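Local atomic coordinates of N-acetyltransferase domain-containing protein (Xanthomonas campestris pv. campestris, PDB entry 2OZH), a protein that probably transfers an acyl group, such as acetyl from acetyl-CoA, to an acceptor not yet identified, as a member of the GNAT family. Residues 5-10 with 46-51. Residues are numbered along the deposited sequence; the frame is centred on the assembly and turned at random.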
ATOM      1  N   VAL A   5      17.713  -6.990  21.238  1.00 18.87           N
ATOM      2  CA  VAL A   5      17.285  -7.436  19.893  1.00 17.70           C
ATOM      3  C   VAL A   5      17.841  -6.525  18.840  1.00 17.12           C
ATOM      4  O   VAL A   5      17.824  -5.305  18.973  1.00 20.79           O
ATOM      5  CB  VAL A   5      15.731  -7.538  19.776  1.00 15.43           C
ATOM      6  CG1 VAL A   5      15.074  -6.162  19.996  1.00 17.85           C
ATOM      7  CG2 VAL A   5      15.265  -8.146  18.486  1.00 17.00           C
ATOM      8  N   HIS A   6      18.282  -7.105  17.729  1.00 13.67           N
ATOM      9  CA  HIS A   6      18.763  -6.304  16.637  1.00 12.44           C
ATOM     10  C   HIS A   6      17.636  -6.101  15.643  1.00 12.78           C
ATOM     11  O   HIS A   6      16.988  -7.074  15.234  1.00 13.88           O
ATOM     12  CB  HIS A   6      19.868  -7.058  15.892  1.00 13.14           C
ATOM     13  CG  HIS A   6      21.049  -7.388  16.722  1.00 14.52           C
ATOM     14  ND1 HIS A   6      21.956  -6.434  17.132  1.00 15.16           N
ATOM     15  CD2 HIS A   6      21.491  -8.567  17.208  1.00 15.66           C
ATOM     16  CE1 HIS A   6      22.903  -7.026  17.840  1.00 14.60           C
ATOM     17  NE2 HIS A   6      22.639  -8.317  17.910  1.00 15.13           N
ATOM     18  N   VAL A   7      17.401  -4.857  15.194  1.00 11.93           N
ATOM     19  CA  VAL A   7      16.376  -4.555  14.217  1.00 12.91           C
ATOM     20  C   VAL A   7      17.077  -4.091  12.961  1.00 14.52           C
ATOM     21  O   VAL A   7      17.940  -3.196  13.010  1.00 15.12           O
ATOM     22  CB  VAL A   7      15.377  -3.468  14.707  1.00 14.90           C
ATOM     23  CG1 VAL A   7      14.356  -3.201  13.629  1.00 15.99           C
ATOM     24  CG2 VAL A   7      14.672  -3.975  15.991  1.00 18.92           C
ATOM     25  N   SER A   8      16.765  -4.724  11.837  1.00 12.39           N
ATOM     26  CA  SER A   8      17.352  -4.367  10.564  1.00 11.56           C
ATOM     27  C   SER A   8      16.314  -4.215   9.485  1.00 11.80           C
ATOM     28  O   SER A   8      15.262  -4.873   9.520  1.00 13.26           O
ATOM     29  CB  SER A   8      18.317  -5.454  10.130  1.00 12.82           C
ATOM     30  OG  SER A   8      18.959  -5.138   8.878  1.00 15.24           O
ATOM     31  N   THR A   9      16.614  -3.341   8.519  1.00 11.55           N
ATOM     32  CA  THR A   9      15.843  -3.254   7.301  1.00 11.32           C
ATOM     33  C   THR A   9      16.598  -3.776   6.075  1.00 12.37           C
ATOM     34  O   THR A   9      16.162  -3.589   4.946  1.00 12.69           O
ATOM     35  CB  THR A   9      15.360  -1.824   7.009  1.00 12.82           C
ATOM     36  OG1 THR A   9      16.497  -0.949   7.018  1.00 17.61           O
ATOM     37  CG2 THR A   9      14.354  -1.393   8.046  1.00 14.54           C
ATOM     38  N   ASP A  10      17.712  -4.476   6.297  1.00 11.23           N
ATOM     39  CA  ASP A  10      18.482  -5.099   5.231  1.00 10.40           C
ATOM     40  C   ASP A  10      17.910  -6.477   4.910  1.00 10.69           C
ATOM     41  O   ASP A  10      18.075  -7.415   5.708  1.00 10.75           O
ATOM     42  CB  ASP A  10      19.940  -5.187   5.683  1.00 11.12           C
ATOM     43  CG  ASP A  10      20.852  -5.755   4.619  1.00 16.47           C
ATOM     44  OD1 ASP A  10      20.415  -6.382   3.642  1.00 14.12           O
ATOM     45  OD2 ASP A  10      22.082  -5.581   4.812  1.00 21.81           O
ATOM     46  N   LEU A  46       9.514  -2.627   2.374  1.00 10.96           N
ATOM     47  CA  LEU A  46      10.437  -2.232   3.418  1.00 11.18           C
ATOM     48  C   LEU A  46      10.183  -3.141   4.602  1.00 10.33           C
ATOM     49  O   LEU A  46       9.134  -3.119   5.233  1.00 11.14           O
ATOM     50  CB  LEU A  46      10.242  -0.770   3.815  1.00 10.89           C
ATOM     51  CG  LEU A  46      11.151  -0.240   4.924  1.00 11.81           C
ATOM     52  CD1 LEU A  46      12.597  -0.327   4.557  1.00 13.34           C
ATOM     53  CD2 LEU A  46      10.794   1.220   5.214  1.00 13.34           C
ATOM     54  N   CYS A  47      11.130  -4.044   4.834  1.00 10.93           N
ATOM     55  CA  CYS A  47      10.963  -5.112   5.800  1.00 10.94           C
ATOM     56  C   CYS A  47      11.817  -4.855   7.023  1.00 11.10           C
ATOM     57  O   CYS A  47      12.945  -4.355   6.916  1.00 11.90           O
ATOM     58  CB  CYS A  47      11.350  -6.463   5.216  1.00 11.23           C
ATOM     59  SG  CYS A  47      10.384  -6.950   3.771  1.00 12.61           S
ATOM     60  N   PHE A  48      11.263  -5.201   8.181  1.00 11.39           N
ATOM     61  CA  PHE A  48      11.920  -5.032   9.492  1.00 11.69           C
ATOM     62  C   PHE A  48      12.091  -6.426  10.082  1.00 10.72           C
ATOM     63  O   PHE A  48      11.113  -7.106  10.394  1.00 11.61           O
ATOM     64  CB  PHE A  48      11.056  -4.157  10.416  1.00 11.41           C
ATOM     65  CG  PHE A  48      10.904  -2.751   9.904  1.00 11.43           C
ATOM     66  CD1 PHE A  48      10.038  -2.469   8.875  1.00 11.68           C
ATOM     67  CD2 PHE A  48      11.646  -1.696  10.438  1.00 11.86           C
ATOM     68  CE1 PHE A  48       9.922  -1.179   8.381  1.00 11.54           C
ATOM     69  CE2 PHE A  48      11.543  -0.421   9.943  1.00 12.04           C
ATOM     70  CZ  PHE A  48      10.680  -0.160   8.918  1.00 10.38           C
ATOM     71  N   GLY A  49      13.332  -6.836  10.243  1.00 11.44           N
ATOM     72  CA  GLY A  49      13.612  -8.101  10.899  1.00 11.22           C
ATOM     73  C   GLY A  49      14.159  -7.862  12.276  1.00 11.61           C
ATOM     74  O   GLY A  49      14.940  -6.943  12.489  1.00 12.19           O
ATOM     75  N   GLY A  50      13.773  -8.699  13.226  1.00 11.20           N
ATOM     76  CA  GLY A  50      14.355  -8.695  14.545  1.00 10.81           C
ATOM     77  C   GLY A  50      15.126  -9.989  14.775  1.00 10.13           C
ATOM     78  O   GLY A  50      14.651 -11.057  14.403  1.00 11.10           O
ATOM     79  N   PHE A  51      16.320  -9.831  15.320  1.00 11.13           N
ATOM     80  CA  PHE A  51      17.269 -10.937  15.436  1.00 11.01           C
ATOM     81  C   PHE A  51      17.870 -10.996  16.826  1.00 10.14           C
ATOM     82  O   PHE A  51      18.195  -9.947  17.405  1.00 11.87           O
ATOM     83  CB  PHE A  51      18.412 -10.768  14.429  1.00 11.39           C
ATOM     84  CG  PHE A  51      17.944 -10.646  12.996  1.00 10.86           C
ATOM     85  CD1 PHE A  51      17.555  -9.425  12.495  1.00 10.61           C
ATOM     86  CD2 PHE A  51      17.873 -11.754  12.163  1.00 12.64           C
ATOM     87  CE1 PHE A  51      17.121  -9.293  11.215  1.00 11.99           C
ATOM     88  CE2 PHE A  51      17.425 -11.642  10.882  1.00 13.27           C
ATOM     89  CZ  PHE A  51      17.065 -10.437  10.392  1.00 11.95           C
TER
HETATM   90  O   HOH W   1      13.779  -3.772   3.602  1.00 10.54           O
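Thr9 lays its methyl over one face of the Phe48 ring, a CH-pi contact with CG2 of Thr9 3.8 Å from the ring centroid. The methyl sits off-centre, toward CD2 and CE2. The two side chains run next to each other and point the same way. This contact lies at one end of an antiparallel pairing in the GNAT fold: strand 6-8 is one of the two outermost strands of the sheet within this chain, and strand 46-52 is its neighbour. Val7 lies on the same face of the sheet as Phe48 and meets the edge of that ring loosely through CG1. Helix 86-96 packs over this face, where Leu90 touches Val7 and Val94 touches Phe48.

Four backbone bonds join the strands. His6 and Phe51 form one hydrogen-bonded pair. In it His6 N donates to Phe51 O almost straight, with 176° at the hydrogen, while the return bond from Phe51 N to His6 O is more bent, at 147°. Ser8 and Gly49 form the second such pair, with Gly49 N 2.8 Å from Ser8 O. Val7 and Gly50 between them are a non-hydrogen-bonded pair, with CA atoms 4.6 Å apart.

On the opposite face, the Phe51 ring lies along its own strand toward Gly49, which has no side chain. Phe51 CE1 comes close to Gly49 CA. With CG anti to its carbonyl carbon (chi1 -56°), Phe51 brings CE1 to 4.2 Å from Ser8 CB.

Beyond Ser8 no direct N-H...O bond joins the two segments. Ser8 OG accepts from Asp10 N at 2.9 Å, an ST turn. Thr9 CA still approaches Cys47 O to 3.1 Å, a CA-H...O contact. A water then bridges the ends, lying 2.7 Å from Thr9 O and accepting from Cys47 N at 2.9 Å.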